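Local coordinates for succinate-semialdehyde dehydrogenase (NAD(P)(+)) (Marinobacter aquaeolei, PDB 3RH9), which probably oxidises succinate semialdehyde to succinate, using NAD+ or NADP+ as the hydride acceptor, at residues G258-A269 / L416-R427; R313-D321 / L368-Q376. One frame throughout, in Å; residues are numbered along the deposited sequence.

Interaction 1 (G258-A269 / L416-R427); sequences GGNAPFIVFDDA and LASYVFTADAER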
loop_
_atom_site.group_PDB
_atom_site.type_symbol
_atom_site.label_atom_id
_atom_site.label_comp_id
_atom_site.label_asym_id
_atom_site.label_seq_id
_atom_site.Cartn_x
_atom_site.Cartn_y
_atom_site.Cartn_z
ATOM N N GLY A 258 -13.944 -6.089 5.245
ATOM C CA GLY A 258 -15.027 -7.019 4.967
ATOM C C GLY A 258 -14.834 -7.874 3.723
ATOM O O GLY A 258 -13.973 -7.592 2.880
ATOM N N GLY A 259 -15.631 -8.932 3.610
ATOM C CA GLY A 259 -15.626 -9.757 2.413
ATOM C C GLY A 259 -17.009 -10.308 2.158
ATOM O O GLY A 259 -17.885 -10.172 3.007
ATOM N N ASN A 260 -17.207 -10.928 1.000
ATOM C CA ASN A 260 -18.470 -11.584 0.655
ATOM C C ASN A 260 -18.115 -12.828 -0.142
ATOM O O ASN A 260 -18.290 -12.874 -1.366
ATOM C CB ASN A 260 -19.361 -10.650 -0.166
ATOM C CG ASN A 260 -20.790 -11.142 -0.288
ATOM O OD1 ASN A 260 -21.034 -12.322 -0.476
ATOM N ND2 ASN A 260 -21.746 -10.225 -0.193
ATOM N N ALA A 261 -17.604 -13.837 0.557
ATOM C CA ALA A 261 -17.027 -15.009 -0.096
ATOM C C ALA A 261 -18.045 -15.889 -0.828
ATOM O O ALA A 261 -19.036 -16.327 -0.243
ATOM C CB ALA A 261 -16.212 -15.838 0.910
ATOM N N PRO A 262 -17.787 -16.152 -2.118
ATOM C CA PRO A 262 -18.562 -17.077 -2.937
ATOM C C PRO A 262 -17.916 -18.450 -2.849
ATOM O O PRO A 262 -16.713 -18.562 -3.046
ATOM C CB PRO A 262 -18.375 -16.529 -4.350
ATOM C CG PRO A 262 -17.301 -15.481 -4.251
ATOM C CD PRO A 262 -16.703 -15.545 -2.898
ATOM N N PHE A 263 -18.705 -19.472 -2.536
ATOM C CA PHE A 263 -18.226 -20.853 -2.439
ATOM C C PHE A 263 -18.934 -21.619 -3.550
ATOM O O PHE A 263 -20.132 -21.868 -3.466
ATOM C CB PHE A 263 -18.596 -21.401 -1.070
ATOM C CG PHE A 263 -18.103 -22.793 -0.797
ATOM C CD1 PHE A 263 -18.745 -23.898 -1.341
ATOM C CD2 PHE A 263 -17.042 -23.007 0.067
ATOM C CE1 PHE A 263 -18.301 -25.189 -1.068
ATOM C CE2 PHE A 263 -16.606 -24.306 0.343
ATOM C CZ PHE A 263 -17.238 -25.389 -0.226
ATOM N N ILE A 264 -18.196 -21.961 -4.601
ATOM C CA ILE A 264 -18.794 -22.387 -5.866
ATOM C C ILE A 264 -18.650 -23.885 -6.112
ATOM O O ILE A 264 -17.558 -24.428 -5.960
ATOM C CB ILE A 264 -18.153 -21.619 -7.044
ATOM C CG1 ILE A 264 -18.395 -20.115 -6.892
ATOM C CG2 ILE A 264 -18.701 -22.119 -8.363
ATOM C CD1 ILE A 264 -17.591 -19.290 -7.837
ATOM N N VAL A 265 -19.742 -24.546 -6.497
ATOM C CA VAL A 265 -19.724 -25.997 -6.696
ATOM C C VAL A 265 -20.216 -26.479 -8.065
ATOM O O VAL A 265 -21.407 -26.471 -8.346
ATOM C CB VAL A 265 -20.561 -26.717 -5.631
ATOM C CG1 VAL A 265 -20.466 -28.218 -5.831
ATOM C CG2 VAL A 265 -20.116 -26.320 -4.227
ATOM N N PHE A 266 -19.303 -26.942 -8.905
ATOM C CA PHE A 266 -19.699 -27.422 -10.227
ATOM C C PHE A 266 -20.370 -28.811 -10.236
ATOM O O PHE A 266 -20.223 -29.589 -9.287
ATOM C CB PHE A 266 -18.528 -27.327 -11.212
ATOM C CG PHE A 266 -18.305 -25.938 -11.718
ATOM C CD1 PHE A 266 -19.000 -25.468 -12.810
ATOM C CD2 PHE A 266 -17.446 -25.076 -11.066
ATOM C CE1 PHE A 266 -18.812 -24.179 -13.264
ATOM C CE2 PHE A 266 -17.261 -23.781 -11.518
ATOM C CZ PHE A 266 -17.944 -23.341 -12.619
ATOM N N ASP A 267 -21.136 -29.087 -11.295
ATOM C CA ASP A 267 -21.825 -30.374 -11.468
ATOM C C ASP A 267 -20.878 -31.571 -11.590
ATOM O O ASP A 267 -21.272 -32.705 -11.353
ATOM C CB ASP A 267 -22.762 -30.338 -12.680
ATOM C CG ASP A 267 -22.091 -29.792 -13.932
ATOM O OD1 ASP A 267 -20.892 -29.431 -13.863
ATOM O OD2 ASP A 267 -22.767 -29.717 -14.989
ATOM N N ASP A 268 -19.633 -31.312 -11.964
ATOM C CA ASP A 268 -18.623 -32.362 -12.016
ATOM C C ASP A 268 -17.798 -32.455 -10.717
ATOM O O ASP A 268 -16.864 -33.238 -10.620
ATOM C CB ASP A 268 -17.713 -32.165 -13.242
ATOM C CG ASP A 268 -16.714 -31.020 -13.061
ATOM O OD1 ASP A 268 -16.694 -30.395 -11.975
ATOM O OD2 ASP A 268 -15.943 -30.755 -14.015
ATOM N N ALA A 269 -18.157 -31.660 -9.719
ATOM C CA ALA A 269 -17.439 -31.649 -8.452
ATOM C C ALA A 269 -17.699 -32.906 -7.623
ATOM O O ALA A 269 -18.779 -33.466 -7.678
ATOM C CB ALA A 269 -17.825 -30.407 -7.649
ATOM N N LEU A 416 -12.102 -10.612 -0.865
ATOM C CA LEU A 416 -11.279 -11.299 0.107
ATOM C C LEU A 416 -11.147 -12.772 -0.281
ATOM O O LEU A 416 -10.280 -13.116 -1.078
ATOM C CB LEU A 416 -11.821 -11.117 1.524
ATOM C CG LEU A 416 -10.882 -11.385 2.706
ATOM C CD1 LEU A 416 -9.471 -10.870 2.425
ATOM C CD2 LEU A 416 -11.432 -10.785 4.017
ATOM N N ALA A 417 -12.001 -13.642 0.252
ATOM C CA ALA A 417 -11.872 -15.067 -0.049
ATOM C C ALA A 417 -12.946 -15.616 -1.006
ATOM O O ALA A 417 -13.980 -14.998 -1.219
ATOM C CB ALA A 417 -11.812 -15.876 1.226
ATOM N N SER A 418 -12.662 -16.776 -1.586
ATOM C CA SER A 418 -13.543 -17.430 -2.548
ATOM C C SER A 418 -13.143 -18.901 -2.708
ATOM O O SER A 418 -12.025 -19.285 -2.378
ATOM C CB SER A 418 -13.505 -16.721 -3.901
ATOM O OG SER A 418 -12.175 -16.493 -4.321
ATOM N N TYR A 419 -14.055 -19.737 -3.189
ATOM C CA TYR A 419 -13.762 -21.166 -3.267
ATOM C C TYR A 419 -14.449 -21.788 -4.451
ATOM O O TYR A 419 -15.592 -21.446 -4.765
ATOM C CB TYR A 419 -14.211 -21.873 -1.998
ATOM C CG TYR A 419 -13.732 -21.186 -0.763
ATOM C CD1 TYR A 419 -12.502 -21.508 -0.199
ATOM C CD2 TYR A 419 -14.494 -20.191 -0.164
ATOM C CE1 TYR A 419 -12.051 -20.865 0.934
ATOM C CE2 TYR A 419 -14.043 -19.541 0.967
ATOM C CZ TYR A 419 -12.827 -19.888 1.503
ATOM O OH TYR A 419 -12.397 -19.255 2.625
ATOM N N VAL A 420 -13.759 -22.709 -5.108
ATOM C CA VAL A 420 -14.342 -23.372 -6.257
ATOM C C VAL A 420 -14.043 -24.864 -6.248
ATOM O O VAL A 420 -12.897 -25.280 -6.044
ATOM C CB VAL A 420 -13.851 -22.742 -7.563
ATOM C CG1 VAL A 420 -12.340 -22.917 -7.701
ATOM C CG2 VAL A 420 -14.607 -23.332 -8.751
ATOM N N PHE A 421 -15.088 -25.666 -6.449
ATOM C CA PHE A 421 -14.946 -27.114 -6.534
ATOM C C PHE A 421 -15.332 -27.584 -7.909
ATOM O O PHE A 421 -16.384 -27.223 -8.418
ATOM C CB PHE A 421 -15.803 -27.819 -5.491
ATOM C CG PHE A 421 -15.294 -27.666 -4.094
ATOM C CD1 PHE A 421 -15.356 -26.444 -3.448
ATOM C CD2 PHE A 421 -14.748 -28.744 -3.421
ATOM C CE1 PHE A 421 -14.887 -26.308 -2.160
ATOM C CE2 PHE A 421 -14.282 -28.609 -2.127
ATOM C CZ PHE A 421 -14.352 -27.393 -1.499
ATOM N N THR A 422 -14.478 -28.399 -8.507
ATOM C CA THR A 422 -14.715 -28.856 -9.862
ATOM C C THR A 422 -13.675 -29.905 -10.232
ATOM O O THR A 422 -12.494 -29.738 -9.964
ATOM C CB THR A 422 -14.685 -27.660 -10.854
ATOM O OG1 THR A 422 -15.003 -28.095 -12.180
ATOM C CG2 THR A 422 -13.316 -26.994 -10.854
ATOM N N ALA A 423 -14.124 -30.997 -10.833
ATOM C CA ALA A 423 -13.215 -32.052 -11.263
ATOM C C ALA A 423 -12.384 -31.569 -12.444
ATOM O O ALA A 423 -11.314 -32.109 -12.722
ATOM C CB ALA A 423 -13.993 -33.324 -11.636
ATOM N N ASP A 424 -12.887 -30.549 -13.132
ATOM C CA ASP A 424 -12.187 -29.960 -14.267
ATOM C C ASP A 424 -11.092 -28.951 -13.854
ATOM O O ASP A 424 -11.379 -27.810 -13.475
ATOM C CB ASP A 424 -13.194 -29.301 -15.208
ATOM C CG ASP A 424 -12.551 -28.792 -16.482
ATOM O OD1 ASP A 424 -11.306 -28.593 -16.512
ATOM O OD2 ASP A 424 -13.299 -28.581 -17.459
ATOM N N ALA A 425 -9.838 -29.377 -13.965
ATOM C CA ALA A 425 -8.702 -28.587 -13.509
ATOM C C ALA A 425 -8.366 -27.389 -14.407
ATOM O O ALA A 425 -7.873 -26.366 -13.916
ATOM C CB ALA A 425 -7.473 -29.484 -13.309
ATOM N N GLU A 426 -8.615 -27.503 -15.710
ATOM C CA GLU A 426 -8.409 -26.343 -16.584
ATOM C C GLU A 426 -9.470 -25.274 -16.286
ATOM O O GLU A 426 -9.173 -24.071 -16.278
ATOM C CB GLU A 426 -8.375 -26.730 -18.072
ATOM C CG GLU A 426 -7.324 -27.799 -18.399
ATOM C CD GLU A 426 -6.944 -27.884 -19.896
ATOM O OE1 GLU A 426 -7.741 -27.447 -20.767
ATOM O OE2 GLU A 426 -5.840 -28.406 -20.203
ATOM N N ARG A 427 -10.699 -25.724 -16.024
ATOM C CA ARG A 427 -11.781 -24.828 -15.650
ATOM C C ARG A 427 -11.528 -24.193 -14.283
ATOM O O ARG A 427 -11.674 -22.980 -14.118
ATOM C CB ARG A 427 -13.110 -25.570 -15.655
ATOM C CG ARG A 427 -14.176 -24.955 -14.784
ATOM C CD ARG A 427 -15.258 -25.963 -14.478
ATOM N NE ARG A 427 -16.266 -26.006 -15.530
ATOM C CZ ARG A 427 -17.060 -27.044 -15.776
ATOM N NH1 ARG A 427 -16.969 -28.163 -15.059
ATOM N NH2 ARG A 427 -17.943 -26.954 -16.758
HETATM O O HOH W 1 -14.645 -12.161 0.112
#

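Interaction 2 (R313-D321 / L368-Q376); sequences RVNKMTVGD and LFFPPTVVQ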
loop_
_atom_site.group_PDB
_atom_site.type_symbol
_atom_site.label_atom_id
_atom_site.label_comp_id
_atom_site.label_asym_id
_atom_site.label_seq_id
_atom_site.Cartn_x
_atom_site.Cartn_y
_atom_site.Cartn_z
ATOM N N ARG A 313 -25.528 -33.168 7.376
ATOM C CA ARG A 313 -24.422 -32.876 8.282
ATOM C C ARG A 313 -24.794 -31.824 9.302
ATOM O O ARG A 313 -24.378 -31.894 10.460
ATOM C CB ARG A 313 -23.204 -32.405 7.497
ATOM C CG ARG A 313 -22.711 -33.439 6.540
ATOM C CD ARG A 313 -21.792 -32.864 5.504
ATOM N NE ARG A 313 -21.853 -33.656 4.283
ATOM C CZ ARG A 313 -21.145 -34.756 4.070
ATOM N NH1 ARG A 313 -20.311 -35.200 4.999
ATOM N NH2 ARG A 313 -21.268 -35.409 2.923
ATOM N N VAL A 314 -25.572 -30.847 8.862
ATOM C CA VAL A 314 -26.005 -29.781 9.743
ATOM C C VAL A 314 -26.855 -30.297 10.906
ATOM O O VAL A 314 -26.723 -29.832 12.045
ATOM C CB VAL A 314 -26.783 -28.691 8.973
ATOM C CG1 VAL A 314 -27.629 -27.851 9.932
ATOM C CG2 VAL A 314 -25.822 -27.811 8.207
ATOM N N ASN A 315 -27.727 -31.259 10.631
ATOM C CA ASN A 315 -28.650 -31.719 11.664
ATOM C C ASN A 315 -27.961 -32.484 12.784
ATOM O O ASN A 315 -28.430 -32.493 13.914
ATOM C CB ASN A 315 -29.823 -32.489 11.057
ATOM C CG ASN A 315 -30.789 -31.564 10.320
ATOM O OD1 ASN A 315 -31.075 -30.447 10.785
ATOM N ND2 ASN A 315 -31.277 -32.006 9.160
ATOM N N LYS A 316 -26.820 -33.083 12.477
ATOM C CA LYS A 316 -26.033 -33.753 13.505
ATOM C C LYS A 316 -25.302 -32.754 14.391
ATOM O O LYS A 316 -24.916 -33.082 15.495
ATOM C CB LYS A 316 -25.044 -34.742 12.877
ATOM C CG LYS A 316 -25.695 -35.694 11.889
ATOM C CD LYS A 316 -24.671 -36.447 11.058
ATOM C CE LYS A 316 -25.320 -37.664 10.389
ATOM N NZ LYS A 316 -24.317 -38.587 9.762
HETATM N N MSE A 317 -25.114 -31.530 13.918
HETATM C CA MSE A 317 -24.375 -30.544 14.706
HETATM C C MSE A 317 -25.112 -30.080 15.961
HETATM O O MSE A 317 -26.319 -30.233 16.088
HETATM C CB MSE A 317 -23.997 -29.345 13.855
HETATM C CG MSE A 317 -23.129 -29.699 12.677
HETATM SE SE MSE A 317 -22.699 -28.112 11.621
HETATM C CE MSE A 317 -21.772 -27.085 13.001
ATOM N N THR A 318 -24.373 -29.489 16.880
ATOM C CA THR A 318 -24.916 -29.160 18.174
ATOM C C THR A 318 -24.491 -27.758 18.540
ATOM O O THR A 318 -23.353 -27.375 18.304
ATOM C CB THR A 318 -24.401 -30.157 19.217
ATOM O OG1 THR A 318 -22.970 -30.286 19.098
ATOM C CG2 THR A 318 -25.034 -31.514 18.972
ATOM N N VAL A 319 -25.418 -26.990 19.097
ATOM C CA VAL A 319 -25.153 -25.623 19.513
ATOM C C VAL A 319 -25.250 -25.549 21.014
ATOM O O VAL A 319 -26.115 -26.162 21.604
ATOM C CB VAL A 319 -26.230 -24.671 18.977
ATOM C CG1 VAL A 319 -25.649 -23.285 18.707
ATOM C CG2 VAL A 319 -26.860 -25.245 17.737
ATOM N N GLY A 320 -24.373 -24.783 21.633
ATOM C CA GLY A 320 -24.474 -24.541 23.057
ATOM C C GLY A 320 -23.303 -23.747 23.602
ATOM O O GLY A 320 -22.478 -23.241 22.840
ATOM N N ASP A 321 -23.258 -23.622 24.926
ATOM C CA ASP A 321 -22.094 -23.122 25.634
ATOM C C ASP A 321 -20.867 -23.863 25.116
ATOM O O ASP A 321 -20.868 -25.090 25.026
ATOM C CB ASP A 321 -22.267 -23.378 27.131
ATOM C CG ASP A 321 -21.282 -22.591 27.984
ATOM O OD1 ASP A 321 -20.170 -22.258 27.497
ATOM O OD2 ASP A 321 -21.638 -22.302 29.152
ATOM N N LEU A 368 -28.104 -15.837 22.406
ATOM C CA LEU A 368 -27.379 -15.446 21.221
ATOM C C LEU A 368 -27.104 -16.703 20.418
ATOM O O LEU A 368 -26.332 -16.679 19.451
ATOM C CB LEU A 368 -26.080 -14.749 21.598
ATOM C CG LEU A 368 -26.338 -13.403 22.272
ATOM C CD1 LEU A 368 -25.049 -12.665 22.583
ATOM C CD2 LEU A 368 -27.228 -12.579 21.371
ATOM N N PHE A 369 -27.742 -17.804 20.818
ATOM C CA PHE A 369 -27.538 -19.081 20.133
ATOM C C PHE A 369 -28.346 -19.168 18.844
ATOM O O PHE A 369 -29.579 -19.109 18.845
ATOM C CB PHE A 369 -27.844 -20.277 21.042
ATOM C CG PHE A 369 -27.065 -20.281 22.320
ATOM C CD1 PHE A 369 -25.812 -20.860 22.377
ATOM C CD2 PHE A 369 -27.594 -19.707 23.470
ATOM C CE1 PHE A 369 -25.079 -20.862 23.573
ATOM C CE2 PHE A 369 -26.885 -19.709 24.663
ATOM C CZ PHE A 369 -25.617 -20.283 24.716
ATOM N N PHE A 370 -27.638 -19.298 17.735
ATOM C CA PHE A 370 -28.285 -19.403 16.449
ATOM C C PHE A 370 -27.897 -20.720 15.798
ATOM O O PHE A 370 -26.723 -20.994 15.580
ATOM C CB PHE A 370 -27.889 -18.225 15.575
ATOM C CG PHE A 370 -28.820 -17.985 14.433
ATOM C CD1 PHE A 370 -28.891 -18.883 13.384
ATOM C CD2 PHE A 370 -29.622 -16.853 14.404
ATOM C CE1 PHE A 370 -29.747 -18.662 12.335
ATOM C CE2 PHE A 370 -30.477 -16.628 13.352
ATOM C CZ PHE A 370 -30.543 -17.536 12.316
ATOM N N PRO A 371 -28.901 -21.540 15.485
ATOM C CA PRO A 371 -28.763 -22.903 14.968
ATOM C C PRO A 371 -28.257 -22.936 13.530
ATOM O O PRO A 371 -28.639 -22.102 12.720
ATOM C CB PRO A 371 -30.202 -23.428 14.993
ATOM C CG PRO A 371 -30.995 -22.415 15.755
ATOM C CD PRO A 371 -30.306 -21.129 15.565
ATOM N N PRO A 372 -27.419 -23.917 13.202
ATOM C CA PRO A 372 -26.944 -24.013 11.829
ATOM C C PRO A 372 -28.129 -24.151 10.894
ATOM O O PRO A 372 -28.953 -25.020 11.117
ATOM C CB PRO A 372 -26.118 -25.296 11.851
ATOM C CG PRO A 372 -25.729 -25.466 13.271
ATOM C CD PRO A 372 -26.897 -25.002 14.043
ATOM N N THR A 373 -28.200 -23.303 9.872
ATOM C CA THR A 373 -29.361 -23.207 8.999
ATOM C C THR A 373 -28.973 -23.244 7.535
ATOM O O THR A 373 -27.893 -22.788 7.155
ATOM C CB THR A 373 -30.102 -21.891 9.231
ATOM O OG1 THR A 373 -30.449 -21.776 10.613
ATOM C CG2 THR A 373 -31.355 -21.851 8.409
ATOM N N VAL A 374 -29.869 -23.771 6.707
ATOM C CA VAL A 374 -29.606 -23.903 5.280
ATOM C C VAL A 374 -30.812 -23.494 4.437
ATOM O O VAL A 374 -31.864 -24.134 4.491
ATOM C CB VAL A 374 -29.267 -25.356 4.919
ATOM C CG1 VAL A 374 -29.306 -25.527 3.431
ATOM C CG2 VAL A 374 -27.910 -25.760 5.478
ATOM N N VAL A 375 -30.675 -22.441 3.645
ATOM C CA VAL A 375 -31.783 -22.061 2.787
ATOM C C VAL A 375 -31.445 -22.243 1.320
ATOM O O VAL A 375 -30.312 -22.012 0.901
ATOM C CB VAL A 375 -32.277 -20.613 3.038
ATOM C CG1 VAL A 375 -32.795 -20.478 4.442
ATOM C CG2 VAL A 375 -31.172 -19.598 2.752
ATOM N N GLN A 376 -32.443 -22.648 0.544
ATOM C CA GLN A 376 -32.259 -22.808 -0.884
ATOM C C GLN A 376 -33.167 -21.850 -1.647
ATOM O O GLN A 376 -34.205 -21.429 -1.148
ATOM C CB GLN A 376 -32.512 -24.254 -1.299
ATOM C CG GLN A 376 -31.817 -24.605 -2.600
ATOM C CD GLN A 376 -31.668 -26.104 -2.834
ATOM O OE1 GLN A 376 -31.971 -26.931 -1.959
ATOM N NE2 GLN A 376 -31.190 -26.462 -4.029
#

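Interaction 1 (G258-A269 / L416-R427)
The Phe266 ring carries Arg427 on one face: CD sits almost on the ring normal, 3.9 Å from the centroid, and the guanidinium beyond it lies flat, its plane within 6° of the ring, as an off-centre cation-pi stack. In the ring plane, Val420 CG2 and Phe421 O reach the edge. The opposite face of the guanidinium has Asp424 OD2 toward its rim, while Asp268 OD2 meets its edge in a salt bridge, 3.0 Å from Arg427 NH1.

With CG between its backbone N and carbonyl carbon (chi1 75°), Asp268, within the type I turn Phe266-Ala269, turns its carboxylate toward the loop 422-424. Its OD1 accepts from Thr422 OG1 at 2.9 Å through the syn lone pair, and weaker bonds come from Ala423 N to OD1 and Asp424 N to OD2. Asp424 in turn N-caps the following helix, OD1 taking Arg427 N (3.0 Å) from above the carboxylate plane. Asp268 thus holds the side chain of Arg427, whereas Asp424 takes its backbone N.

Strands 262-265 and 417-421 run parallel, 5° apart, through alternating bonds: Tyr419 N to Pro262 O, Ile264 N to Tyr419 O, Phe421 N to Ile264 O and Phe266 N to Phe421 O. Before the strands pair, a water bridges Asn260 N and Ala417 O.

Phe263, Tyr419 and Phe421 cluster obliquely on one face of the sheet, against helix 271-283 through Leu278, Asn281 and Ala274; the Tyr419 hydroxyl bonds Val291 O. Strand 295-299 pairs with the far edge of 262-265, and strand 439-442 flanks 417-421.

Interaction 2 (R313-D321 / L368-Q376)
Val314 and Pro372 form the dense centre of this contact, both buried: Val314 CG1 approaches Pro372 CB to 3.5 Å, and its other methyl, CG2, reaches Val374 CG2 at 4.0 Å. The two branches divide the work because CG1 stands anti to the backbone N (chi1 161°) and CG2 anti to the carbonyl carbon, so one valine spans the proline and the start of strand 373-376. The selenomethionine Met317 adds a looser touch, CE lying 4.3 Å from Pro372 CG. Just beyond the prolines, Thr373 OG1 donates to Pro371 O (2.8 Å) from above the carbonyl plane, a bond within the 368-376 segment that ties the strand's first residue back to the loop just before it.

Toward the partly exposed end the fit is sparser. Val319 CG2 slides along Pro372 CD at 3.7 Å, while its CG1 comes to the edge of the Phe369 ring. That ring meets the Gly320-Asp321 peptide obliquely through CE1, 3.4 Å from Gly320 C. Replacing Phe369 by alanine is likely to open a gap beside this peptide and take away the ring edge that Val319 CG1 meets.

The interface is held by apolar contact, with Ile279 and Phe283 of helix 271-283 touching Val314 and Pro372. The last turn of helix 303-316 and the loop after it thus lie on the lead-in to strand 373-376, with helix 271-283 alongside, as in the alpha/beta catalytic domain of aldehyde dehydrogenases.

In the fold
Interaction 1 and interaction 2 belong to one seven-stranded mixed sheet, their centres 23 Å apart and their nearest atoms about 10 Å apart, without touching. Strands 295-299 and 393-399 lie between strand 262-265 of the first and strand 373-376 of the second. Helix 271-283 touches both contacts and so links them physically. In chain order, both segments of interaction 2 fall between 258-269 and 416-427. The first contact lies nearer the predicted active-site residue Glu256, whose side chain is about 5 Å from that of Leu416; the second is remote from that site and joins helix 303-316 to the sheet.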